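Local coordinates for putative ABC transporter amino acid-binding protein (Sinorhizobium meliloti, PDB 2Q88) that binds the compatible solute ectoine, probably as the substrate-binding component of an ABC transporter that takes it up for osmoprotection, at residues G112-Y116 and L192-A198; L6-K10 and F46-V51; P23-A27 and G36-D40; C87-A91 and A205-K209; F103-K107 and M161-G165. All coordinates share one frame; numbering follows the deposited sequence.

Interaction 1 (G112-Y116 and L192-A198)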
# COMPACT_ATOMS: atom_id res chain seq x y z
N GLY A 112 0.81 5.11 -26.39
CA GLY A 112 0.65 6.47 -25.88
C GLY A 112 -0.24 6.54 -24.66
O GLY A 112 -1.11 7.41 -24.57
N LEU A 113 -0.02 5.63 -23.72
CA LEU A 113 -0.81 5.55 -22.49
C LEU A 113 -0.15 6.36 -21.37
O LEU A 113 0.93 6.01 -20.91
CB LEU A 113 -0.99 4.08 -22.06
CG LEU A 113 -1.59 3.10 -23.07
CD1 LEU A 113 -1.45 1.65 -22.59
CD2 LEU A 113 -3.05 3.42 -23.37
N LYS A 114 -0.81 7.45 -20.97
CA LYS A 114 -0.29 8.38 -19.95
C LYS A 114 -1.27 8.56 -18.78
O LYS A 114 -0.91 9.10 -17.73
CB LYS A 114 0.01 9.75 -20.58
CG LYS A 114 0.99 9.74 -21.75
CD LYS A 114 1.03 11.11 -22.43
CE LYS A 114 1.85 11.09 -23.72
NZ LYS A 114 1.84 12.45 -24.38
N SER A 115 -2.52 8.14 -18.97
CA SER A 115 -3.56 8.27 -17.97
C SER A 115 -4.45 7.03 -18.00
O SER A 115 -4.39 6.26 -18.95
CB SER A 115 -4.41 9.53 -18.25
OG SER A 115 -5.21 9.37 -19.42
N TYR A 116 -5.27 6.84 -16.97
CA TYR A 116 -6.18 5.69 -16.97
C TYR A 116 -7.25 5.84 -18.04
O TYR A 116 -7.77 4.84 -18.54
CB TYR A 116 -6.81 5.47 -15.60
CG TYR A 116 -5.83 4.96 -14.57
CD1 TYR A 116 -5.28 5.83 -13.63
CD2 TYR A 116 -5.43 3.62 -14.54
CE1 TYR A 116 -4.37 5.38 -12.66
CE2 TYR A 116 -4.52 3.15 -13.56
CZ TYR A 116 -3.99 4.04 -12.64
OH TYR A 116 -3.07 3.62 -11.66
N LEU A 192 6.39 5.36 -16.55
CA LEU A 192 5.73 6.66 -16.60
C LEU A 192 5.20 6.97 -15.21
O LEU A 192 4.39 6.23 -14.67
CB LEU A 192 4.61 6.67 -17.65
CG LEU A 192 3.87 8.00 -17.87
CD1 LEU A 192 3.68 8.27 -19.35
CD2 LEU A 192 2.54 8.03 -17.13
N ALA A 193 5.70 8.06 -14.62
CA ALA A 193 5.32 8.47 -13.27
C ALA A 193 5.37 9.99 -13.11
O ALA A 193 6.33 10.63 -13.56
CB ALA A 193 6.23 7.79 -12.24
N PRO A 194 4.36 10.58 -12.47
CA PRO A 194 3.16 9.85 -12.05
C PRO A 194 2.15 9.73 -13.18
O PRO A 194 2.27 10.43 -14.19
CB PRO A 194 2.59 10.74 -10.95
CG PRO A 194 2.98 12.11 -11.33
CD PRO A 194 4.32 11.99 -12.04
N VAL A 195 1.18 8.84 -13.01
CA VAL A 195 0.08 8.73 -13.95
C VAL A 195 -0.68 10.06 -13.96
O VAL A 195 -1.00 10.61 -12.91
CB VAL A 195 -0.91 7.61 -13.59
CG1 VAL A 195 -2.06 7.57 -14.61
CG2 VAL A 195 -0.21 6.28 -13.54
N GLU A 196 -0.95 10.58 -15.16
CA GLU A 196 -1.66 11.83 -15.28
C GLU A 196 -3.12 11.68 -14.87
O GLU A 196 -3.79 10.75 -15.30
CB GLU A 196 -1.54 12.36 -16.71
CG GLU A 196 -0.14 12.86 -17.06
CD GLU A 196 0.28 14.09 -16.25
OE1 GLU A 196 -0.59 14.82 -15.72
OE2 GLU A 196 1.50 14.33 -16.15
N GLY A 197 -3.60 12.59 -14.02
CA GLY A 197 -4.98 12.60 -13.57
C GLY A 197 -5.27 11.73 -12.35
O GLY A 197 -6.36 11.77 -11.80
N ALA A 198 -4.28 10.94 -11.93
CA ALA A 198 -4.44 10.04 -10.80
C ALA A 198 -4.20 10.79 -9.49
O ALA A 198 -3.38 11.71 -9.46
CB ALA A 198 -3.48 8.87 -10.92
O HOH W 1 -5.67 8.98 -14.82

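Interaction 2 (L6-K10 and F46-V51)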
# COMPACT_ATOMS: atom_id res chain seq x y z
N LEU A 6 -5.07 -4.01 23.42
CA LEU A 6 -3.63 -3.80 23.62
C LEU A 6 -3.10 -4.75 24.70
O LEU A 6 -2.06 -5.37 24.50
CB LEU A 6 -3.32 -2.35 23.99
CG LEU A 6 -2.00 -1.71 23.51
CD1 LEU A 6 -1.46 -0.74 24.56
CD2 LEU A 6 -0.90 -2.70 23.11
N GLU A 7 -3.80 -4.86 25.82
CA GLU A 7 -3.40 -5.77 26.90
C GLU A 7 -3.22 -7.20 26.39
O GLU A 7 -2.26 -7.88 26.74
CB GLU A 7 -4.41 -5.75 28.05
CG GLU A 7 -4.58 -4.41 28.74
CD GLU A 7 -5.98 -4.22 29.31
OE1 GLU A 7 -6.50 -5.17 29.94
OE2 GLU A 7 -6.56 -3.13 29.12
N GLU A 8 -4.17 -7.63 25.55
CA GLU A 8 -4.16 -8.97 24.95
C GLU A 8 -2.93 -9.19 24.07
O GLU A 8 -2.31 -10.25 24.11
CB GLU A 8 -5.43 -9.18 24.12
CG GLU A 8 -6.71 -9.15 24.93
CD GLU A 8 -7.92 -9.59 24.13
OE1 GLU A 8 -8.14 -9.04 23.02
OE2 GLU A 8 -8.65 -10.49 24.60
N LEU A 9 -2.60 -8.18 23.26
CA LEU A 9 -1.43 -8.22 22.39
C LEU A 9 -0.12 -8.21 23.18
O LEU A 9 0.83 -8.90 22.83
CB LEU A 9 -1.45 -7.05 21.40
CG LEU A 9 -2.58 -7.06 20.37
CD1 LEU A 9 -2.40 -5.89 19.41
CD2 LEU A 9 -2.61 -8.38 19.60
N LYS A 10 -0.09 -7.42 24.25
CA LYS A 10 1.09 -7.36 25.11
C LYS A 10 1.30 -8.72 25.78
O LYS A 10 2.43 -9.21 25.85
CB LYS A 10 0.95 -6.26 26.16
CG LYS A 10 0.95 -4.84 25.59
CD LYS A 10 0.62 -3.81 26.67
CE LYS A 10 1.81 -3.51 27.58
NZ LYS A 10 1.51 -2.41 28.56
N PHE A 46 4.68 -0.83 17.90
CA PHE A 46 4.25 -1.94 18.74
C PHE A 46 5.25 -2.23 19.84
O PHE A 46 4.86 -2.49 20.98
CB PHE A 46 3.94 -3.19 17.91
CG PHE A 46 2.55 -3.21 17.34
CD1 PHE A 46 1.44 -3.18 18.18
CD2 PHE A 46 2.36 -3.27 15.96
CE1 PHE A 46 0.13 -3.18 17.64
CE2 PHE A 46 1.07 -3.28 15.42
CZ PHE A 46 -0.05 -3.24 16.26
N LYS A 47 6.54 -2.17 19.51
CA LYS A 47 7.59 -2.34 20.52
C LYS A 47 7.44 -1.31 21.63
O LYS A 47 7.52 -1.65 22.82
CB LYS A 47 8.98 -2.23 19.89
CG LYS A 47 10.09 -2.53 20.90
CD LYS A 47 11.49 -2.34 20.35
CE LYS A 47 12.50 -2.36 21.51
NZ LYS A 47 13.91 -2.42 21.03
N ARG A 48 7.20 -0.06 21.24
CA ARG A 48 7.04 1.04 22.20
C ARG A 48 5.81 0.85 23.06
O ARG A 48 5.81 1.27 24.22
CB ARG A 48 6.97 2.38 21.46
CG ARG A 48 8.33 2.85 20.99
CD ARG A 48 8.30 3.95 19.95
NE ARG A 48 9.62 4.11 19.35
CZ ARG A 48 10.50 5.04 19.70
NH1 ARG A 48 10.21 5.94 20.63
NH2 ARG A 48 11.68 5.08 19.09
N LEU A 49 4.79 0.20 22.50
CA LEU A 49 3.58 -0.14 23.24
C LEU A 49 3.75 -1.40 24.09
O LEU A 49 2.81 -1.79 24.79
CB LEU A 49 2.39 -0.32 22.28
CG LEU A 49 1.95 0.92 21.49
CD1 LEU A 49 0.84 0.58 20.47
CD2 LEU A 49 1.50 1.98 22.47
N GLY A 50 4.92 -2.03 24.03
CA GLY A 50 5.19 -3.23 24.83
C GLY A 50 4.79 -4.54 24.19
O GLY A 50 4.63 -5.56 24.88
N VAL A 51 4.61 -4.51 22.86
CA VAL A 51 4.33 -5.71 22.07
C VAL A 51 5.61 -6.05 21.32
O VAL A 51 5.97 -5.35 20.37
CB VAL A 51 3.16 -5.49 21.06
CG1 VAL A 51 2.93 -6.72 20.20
CG2 VAL A 51 1.87 -5.08 21.79
O HOH W 2 4.80 -8.28 24.46

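Interaction 3 (P23-A27 and G36-D40). With 4CS ((4S)-2-methyl-1,4,5,6-tetrahydropyrimidine-4-carboxylic acid), chain F.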
# COMPACT_ATOMS: atom_id res chain seq x y z
N PRO A 23 7.87 -4.17 -2.23
CA PRO A 23 8.88 -3.18 -1.85
C PRO A 23 8.67 -1.85 -2.58
O PRO A 23 8.31 -1.87 -3.76
CB PRO A 23 10.21 -3.83 -2.29
CG PRO A 23 9.93 -5.31 -2.43
CD PRO A 23 8.46 -5.43 -2.74
N PRO A 24 8.94 -0.71 -1.94
CA PRO A 24 9.45 -0.60 -0.57
C PRO A 24 8.40 -0.44 0.54
O PRO A 24 8.77 -0.08 1.67
CB PRO A 24 10.27 0.69 -0.64
CG PRO A 24 9.47 1.56 -1.58
CD PRO A 24 8.89 0.61 -2.61
N PHE A 25 7.13 -0.70 0.25
CA PHE A 25 6.08 -0.68 1.27
C PHE A 25 6.22 -1.85 2.25
O PHE A 25 6.15 -1.66 3.46
CB PHE A 25 4.70 -0.70 0.63
CG PHE A 25 4.39 0.53 -0.18
CD1 PHE A 25 4.80 0.63 -1.50
CD2 PHE A 25 3.65 1.57 0.38
CE1 PHE A 25 4.50 1.78 -2.27
CE2 PHE A 25 3.34 2.71 -0.38
CZ PHE A 25 3.76 2.81 -1.70
N THR A 26 6.41 -3.06 1.71
CA THR A 26 6.56 -4.29 2.51
C THR A 26 7.53 -5.18 1.77
O THR A 26 7.60 -5.15 0.54
CB THR A 26 5.23 -5.06 2.66
OG1 THR A 26 4.68 -5.32 1.37
CG2 THR A 26 4.15 -4.22 3.37
N ALA A 27 8.28 -6.00 2.50
CA ALA A 27 9.24 -6.90 1.89
C ALA A 27 9.47 -8.04 2.86
O ALA A 27 9.30 -7.87 4.06
CB ALA A 27 10.56 -6.18 1.62
N GLY A 36 10.50 -3.40 4.98
CA GLY A 36 9.75 -2.41 4.22
C GLY A 36 9.28 -1.34 5.19
O GLY A 36 9.30 -1.55 6.40
N ALA A 37 8.86 -0.20 4.65
CA ALA A 37 8.54 0.97 5.44
C ALA A 37 7.35 0.79 6.37
O ALA A 37 7.37 1.26 7.51
CB ALA A 37 8.34 2.18 4.55
N ALA A 38 6.31 0.11 5.90
CA ALA A 38 5.10 -0.02 6.70
C ALA A 38 5.29 -0.96 7.90
O ALA A 38 4.98 -0.56 9.03
CB ALA A 38 3.91 -0.42 5.82
N PRO A 39 5.83 -2.17 7.70
CA PRO A 39 6.18 -3.05 8.82
C PRO A 39 7.27 -2.50 9.74
O PRO A 39 7.25 -2.79 10.94
CB PRO A 39 6.66 -4.32 8.14
CG PRO A 39 6.01 -4.27 6.78
CD PRO A 39 6.13 -2.83 6.40
N ASP A 40 8.21 -1.71 9.22
CA ASP A 40 9.26 -1.13 10.07
C ASP A 40 8.68 -0.11 11.05
O ASP A 40 9.02 -0.11 12.24
CB ASP A 40 10.38 -0.49 9.25
CG ASP A 40 11.45 -1.49 8.79
OD1 ASP A 40 11.30 -2.73 8.94
OD2 ASP A 40 12.51 -1.12 8.23
O 4CS F . -4.75 -0.37 -2.93
C 4CS F . -3.73 0.05 -2.39
OXT 4CS F . -3.78 0.53 -1.25
CA 4CS F . -2.40 0.02 -3.14
CB 4CS F . -2.21 -1.24 -3.96
CAD 4CS F . -0.88 -1.17 -4.72
NAG 4CS F . 0.23 -0.92 -3.76
CAI 4CS F . 0.01 -0.24 -2.55
CAA 4CS F . 1.16 -0.02 -1.56
N 4CS F . -1.28 0.21 -2.21

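Interaction 4 (C87-A91 and A205-K209)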
# COMPACT_ATOMS: atom_id res chain seq x y z
N CYS A 87 -12.11 3.90 4.71
CA CYS A 87 -12.23 4.60 5.99
C CYS A 87 -13.51 4.23 6.74
O CYS A 87 -13.53 4.22 7.97
CB CYS A 87 -12.15 6.12 5.76
SG CYS A 87 -10.52 6.61 5.16
N ALA A 88 -14.57 3.90 6.00
CA ALA A 88 -15.84 3.48 6.58
C ALA A 88 -15.80 2.07 7.17
O ALA A 88 -16.63 1.72 8.00
CB ALA A 88 -16.94 3.59 5.55
N ALA A 89 -14.83 1.26 6.73
CA ALA A 89 -14.75 -0.17 7.08
C ALA A 89 -13.75 -0.47 8.18
O ALA A 89 -13.86 -1.49 8.86
CB ALA A 89 -14.42 -1.00 5.84
N VAL A 90 -12.76 0.41 8.35
CA VAL A 90 -11.67 0.22 9.31
C VAL A 90 -11.39 1.48 10.11
O VAL A 90 -11.81 2.57 9.73
CB VAL A 90 -10.36 -0.21 8.60
CG1 VAL A 90 -10.55 -1.52 7.87
CG2 VAL A 90 -9.90 0.86 7.62
N ALA A 91 -10.66 1.33 11.22
CA ALA A 91 -10.17 2.47 12.00
C ALA A 91 -8.70 2.70 11.65
O ALA A 91 -7.83 1.95 12.08
CB ALA A 91 -10.33 2.19 13.48
N ALA A 205 -1.81 2.63 9.23
CA ALA A 205 -2.17 1.31 9.72
C ALA A 205 -3.69 1.25 9.90
O ALA A 205 -4.29 2.22 10.37
CB ALA A 205 -1.45 1.02 11.03
N ALA A 206 -4.32 0.14 9.51
CA ALA A 206 -5.77 -0.01 9.69
C ALA A 206 -6.08 -1.03 10.78
O ALA A 206 -5.51 -2.12 10.78
CB ALA A 206 -6.42 -0.43 8.40
N PHE A 207 -7.00 -0.67 11.67
CA PHE A 207 -7.42 -1.53 12.76
C PHE A 207 -8.91 -1.81 12.65
O PHE A 207 -9.63 -1.07 12.00
CB PHE A 207 -7.12 -0.87 14.11
CG PHE A 207 -5.68 -0.48 14.28
CD1 PHE A 207 -5.22 0.76 13.84
CD2 PHE A 207 -4.78 -1.36 14.86
CE1 PHE A 207 -3.88 1.12 13.99
CE2 PHE A 207 -3.44 -1.01 15.01
CZ PHE A 207 -2.99 0.24 14.56
N ARG A 208 -9.34 -2.89 13.28
CA ARG A 208 -10.76 -3.23 13.36
C ARG A 208 -11.48 -2.06 14.05
O ARG A 208 -10.97 -1.51 15.03
CB ARG A 208 -10.92 -4.51 14.16
CG ARG A 208 -11.79 -5.58 13.54
CD ARG A 208 -12.11 -6.75 14.48
NE ARG A 208 -12.87 -6.31 15.65
CZ ARG A 208 -12.46 -6.38 16.92
NH1 ARG A 208 -11.28 -6.91 17.23
NH2 ARG A 208 -13.24 -5.93 17.88
N LYS A 209 -12.65 -1.69 13.54
CA LYS A 209 -13.45 -0.57 14.09
C LYS A 209 -13.63 -0.62 15.61
O LYS A 209 -13.57 0.41 16.30
CB LYS A 209 -14.82 -0.50 13.42
CG LYS A 209 -14.81 0.16 12.05
CD LYS A 209 -14.63 1.67 12.16
CE LYS A 209 -14.99 2.35 10.86
NZ LYS A 209 -14.41 3.73 10.80
O HOH W 3 -13.32 -2.96 10.96

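Interaction 5 (F103-K107 and M161-G165)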
# COMPACT_ATOMS: atom_id res chain seq x y z
N PHE A 103 2.95 3.85 -14.08
CA PHE A 103 2.79 2.79 -15.07
C PHE A 103 4.15 2.23 -15.44
O PHE A 103 5.11 3.00 -15.62
CB PHE A 103 2.23 3.35 -16.38
CG PHE A 103 0.78 3.73 -16.35
CD1 PHE A 103 -0.08 3.27 -15.37
CD2 PHE A 103 0.27 4.52 -17.38
CE1 PHE A 103 -1.45 3.63 -15.40
CE2 PHE A 103 -1.07 4.87 -17.41
CZ PHE A 103 -1.93 4.43 -16.42
N ALA A 104 4.21 0.91 -15.60
CA ALA A 104 5.30 0.23 -16.29
C ALA A 104 4.75 -0.11 -17.68
O ALA A 104 3.69 -0.71 -17.80
CB ALA A 104 5.70 -1.02 -15.54
N LEU A 105 5.51 0.27 -18.70
CA LEU A 105 5.05 0.31 -20.09
C LEU A 105 6.13 -0.28 -21.00
O LEU A 105 7.29 -0.41 -20.61
CB LEU A 105 4.84 1.79 -20.47
CG LEU A 105 3.50 2.51 -20.70
CD1 LEU A 105 2.27 1.71 -20.35
CD2 LEU A 105 3.48 3.85 -20.00
N LYS A 106 5.74 -0.63 -22.23
CA LYS A 106 6.72 -1.01 -23.24
C LYS A 106 7.55 0.21 -23.66
O LYS A 106 7.03 1.32 -23.74
CB LYS A 106 6.03 -1.64 -24.44
CG LYS A 106 5.61 -3.09 -24.21
CD LYS A 106 6.83 -3.99 -24.09
CE LYS A 106 6.46 -5.46 -24.11
NZ LYS A 106 7.66 -6.29 -24.39
N LYS A 107 8.85 -0.01 -23.90
CA LYS A 107 9.77 1.07 -24.24
C LYS A 107 9.22 1.86 -25.43
O LYS A 107 8.79 1.26 -26.41
CB LYS A 107 11.16 0.51 -24.58
CG LYS A 107 12.24 1.57 -24.75
CD LYS A 107 13.37 1.07 -25.65
CE LYS A 107 14.33 2.19 -26.01
NZ LYS A 107 14.79 2.10 -27.43
N MET A 161 4.24 -10.48 -17.22
CA MET A 161 3.07 -10.32 -18.09
C MET A 161 3.23 -9.21 -19.12
O MET A 161 2.78 -9.33 -20.25
CB MET A 161 1.83 -10.03 -17.27
CG MET A 161 0.98 -11.22 -17.00
SD MET A 161 -0.45 -10.72 -16.05
CE MET A 161 -0.15 -11.63 -14.53
N LEU A 162 3.86 -8.11 -18.69
CA LEU A 162 4.17 -6.97 -19.55
C LEU A 162 5.18 -7.39 -20.62
O LEU A 162 4.97 -7.15 -21.80
CB LEU A 162 4.77 -5.86 -18.69
CG LEU A 162 4.50 -4.37 -18.91
CD1 LEU A 162 5.77 -3.62 -18.58
CD2 LEU A 162 4.00 -4.04 -20.32
N GLN A 163 6.27 -8.01 -20.18
CA GLN A 163 7.29 -8.56 -21.08
C GLN A 163 6.72 -9.56 -22.10
O GLN A 163 7.08 -9.53 -23.27
CB GLN A 163 8.41 -9.22 -20.27
CG GLN A 163 9.26 -8.25 -19.44
CD GLN A 163 10.14 -8.94 -18.39
OE1 GLN A 163 9.98 -10.14 -18.13
NE2 GLN A 163 11.06 -8.19 -17.80
N ASP A 164 5.84 -10.45 -21.64
CA ASP A 164 5.21 -11.47 -22.48
C ASP A 164 4.16 -10.95 -23.43
O ASP A 164 3.79 -11.65 -24.38
CB ASP A 164 4.57 -12.56 -21.61
CG ASP A 164 5.58 -13.53 -21.05
OD1 ASP A 164 6.79 -13.35 -21.32
OD2 ASP A 164 5.26 -14.49 -20.32
N GLY A 165 3.65 -9.75 -23.17
CA GLY A 165 2.56 -9.18 -23.96
C GLY A 165 1.15 -9.55 -23.53
O GLY A 165 0.21 -9.39 -24.31

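Interaction 1 (G112-Y116 and L192-A198)
Leu-192 holds CG trans to its own backbone N (chi1 -177°), which carries both methyls to Lys-114, while Val-195, with CG1 in the same relation (179°), turns that methyl to Tyr-116. Leu-192 CD2 rests 3.7 Å from Lys-114 O, and its CD1 meets Lys-114 CG at 3.9 Å, the two side chains crossing nearly at right angles. The Lys-114 carbonyl is also a hydrogen-bond acceptor: Glu-196 N approaches it almost in line with the C=O, at 3.0 Å. Losing both Leu-192 methyls to an alanine would probably open a gap beside this carbonyl and strip the lysine CG of apolar cover. Further along, Val-195 CG1 lies 3.7 Å from Tyr-116 CE1, and Ala-198 CB, placed by the type II turn 195-198, meets the edge of the same ring. A water bridges the backbones, accepting a hydrogen bond from Tyr-116 N and donating to Glu-196 O at 2.6 Å. Ser-115 is the N-cap of helix 116-121, its OG bonded to Asp-118 N. Beneath, Leu-192 and Val-195 lie on Leu-105 and Phe-103 of strand 98-106, and Tyr-116 packs against helix 134-141 with its OH bonded to Ser-171.

Interaction 2 (L6-K10 and F46-V51)
Leu-6 and Val-51 cross obliquely, with Leu-6 CD2 3.9 Å from Val-51 CG2. The same CD2 touches Leu-49 CB at 4.1 Å; one methyl thus serves two partners, and the two leucines cross at about a right angle. Val-51 CG2 is anti to its carbonyl carbon and lies between residues of the facing helix: besides Leu-6 it meets Leu-9 CB, again at 3.9 Å. Deeper down, Leu-9 CD1 comes slantwise to Phe-46 CE1 at 4.1 Å. Lys-10 takes the outer side, its aliphatic chain passing over the carbonyl of Leu-49, with CE 3.4 Å from Leu-49 O. Beside it Gly-50 ends helix 37-48 in a Schellman motif, in which Val-51 N bonds back to Phe-46 O and Gly-50 N to Lys-47 O. At the glycine a CB would press on the carbonyl O of Leu-49 and also crowd Lys-10 CE. A water on the outer side donates to both Lys-10 O and Gly-50 O, at 2.9 and 2.8 Å. Helix 5-12 thus packs on the C-terminal end of helix 37-48, and helix 212-228 closes the apolar side through Leu-214, touching Leu-6 and Leu-9, and Glu-221, touching Leu-49.

Interaction 3 (P23-A27 and G36-D40)
The carbonyls of Pro-24 and Phe-25 receive the first N-H groups of helix 37-48: Ala-37 N bonds to Pro-24 O and Ala-38 N to Phe-25 O, each at 3.0 Å, the second in the carbonyl plane. Both backbone ends of Phe-25 are thereby steadied, and its side chain can be followed from there to the ligand. CB leaves on the side away from the helix, and a chi1 of -65°, CG anti to the carbonyl carbon, sends the ring into the cleft. CG is 3.6 Å from the ectoine methyl CAA, CD2 is 3.5 Å from it, CD1, CE2 and CE1 lie 3.7 to 3.9 Å away, and CZ at the far end still only 3.8 Å. The methyl therefore sits over the ring centre, 3.4 Å above the plane, in a CH-pi arrangement. Phe-240 meets the ring edge-to-face. Behind Phe-25, Thr-26 CG2 packs crosswise on the Pro-39 ring, and Thr-26 OG1 bonds to the backbone N of Glu-22, whose OE2 binds ectoine, so Thr-26 probably helps, from the second shell, to position Glu-22. Gly-36, the N-cap residue, approaches so closely that a CB would collide with Thr-26 CA. With Phe-25, this loop forms one wall of the ectoine pocket between the two lobes of the periplasmic-binding-protein fold, completed by residues such as Arg-86, Phe-81 and Thr-134.

Interaction 4 (C87-A91 and A205-K209)
Ala-91 and Phe-207 form an antiparallel hydrogen-bonded pair, the tightest part of the contact. Ala-91 N donates a hydrogen bond to Phe-207 O at 2.7 Å, and Phe-207 N returns a bond of 2.8 Å to Ala-91 O from well above that carbonyl's plane. The same oxygen lies at the edge of the Phe-207 ring, 3.4 Å from CD1, and Phe-218 meets that ring edge-to-face. Next to the pair, Val-90 CG2, set between its backbone N and carbonyl carbon, packs on Ala-206 CB at 3.8 Å; Ile-65 and Leu-68 of helix 64-69 touch this valine. The pair belongs to the small sheet of 91-92 and 206-207, close in sequence to strands 98-106 and 201-202 of the other lobe and probably beside the interlobe crossovers. The solvent side is carried by the exposed Lys-209, with polar bonds in place of apolar packing. Bent at chi2 (-73°), it passes over the backbone of residues 87-90, and NZ bonds at 3.0 Å to Cys-87 O, nearly in line with that carbonyl, and at 3.0 Å to Val-90 O from above its plane. Cys-87 is tied by a disulfide to Cys-254. Facing solvent, a water donates to Ala-89 O and accepts from Lys-209 N.

Interaction 5 (F103-K107 and M161-G165)
Leu-162 of helix 155-164 lies against Ala-104 and Lys-106 of strand 98-106, joining the helix of a right-handed beta-alpha-beta crossover, between strands 149-151 and 169-173, to the antiparallel strand next to 169-173 in the same sheet. The apolar part belongs to Leu-162. Its CD1 meets Ala-104 CB at 4.0 Å and lies 3.7 Å from Ala-104 O, so the methyl rests on strand backbone as much as on side chain. On the other branch, CD2 comes within 4.3 Å of Lys-106 CG, and Val-189 of the neighbouring strand also touches this leucine. The polar part belongs to Lys-106, and it is slight. Bent at chi2 (-68°) and extended beyond, the lysine reaches to the C-terminal turn of the helix, where NZ makes a weak hydrogen bond of 3.5 Å to Gln-163 O. The helix ends there in a Schellman motif at Gly-165, with Gly-165 N bonded back to Leu-162 O. An ammonium group at this end would probably be favoured by the partial negative charge of the last carbonyls. A leucine in place of Lys-106 would lack that ammonium and is likely to leave the helix-end carbonyls without their nearby positive charge. More intimate than the weak bond itself is the approach of the neighbouring carbon: Lys-106 CE stands 3.2 Å from Leu-162 O.

How the interactions relate
Interactions 3 and 5 are the buried contacts, 3 at the ligand with backbone bonds to a helix start and an aromatic face on ectoine, 5 between a strand and a helix; interactions 1, 2 and 4 are partly buried. Interactions 2 and 3 share helix 37-48, one at its C-terminal end through aliphatic contacts, the other at its N-terminus. Interaction 4 touches interaction 2 where Phe-46 CZ packs on Phe-207 CE2, and combines strand pairing with a lysine at the surface. Interactions 1 and 5 lie across the chain's centre from interaction 2 and meet through Phe-103, which packs on Tyr-116 and Val-195. Both also set a lysine's aliphatic carbons against a leucine.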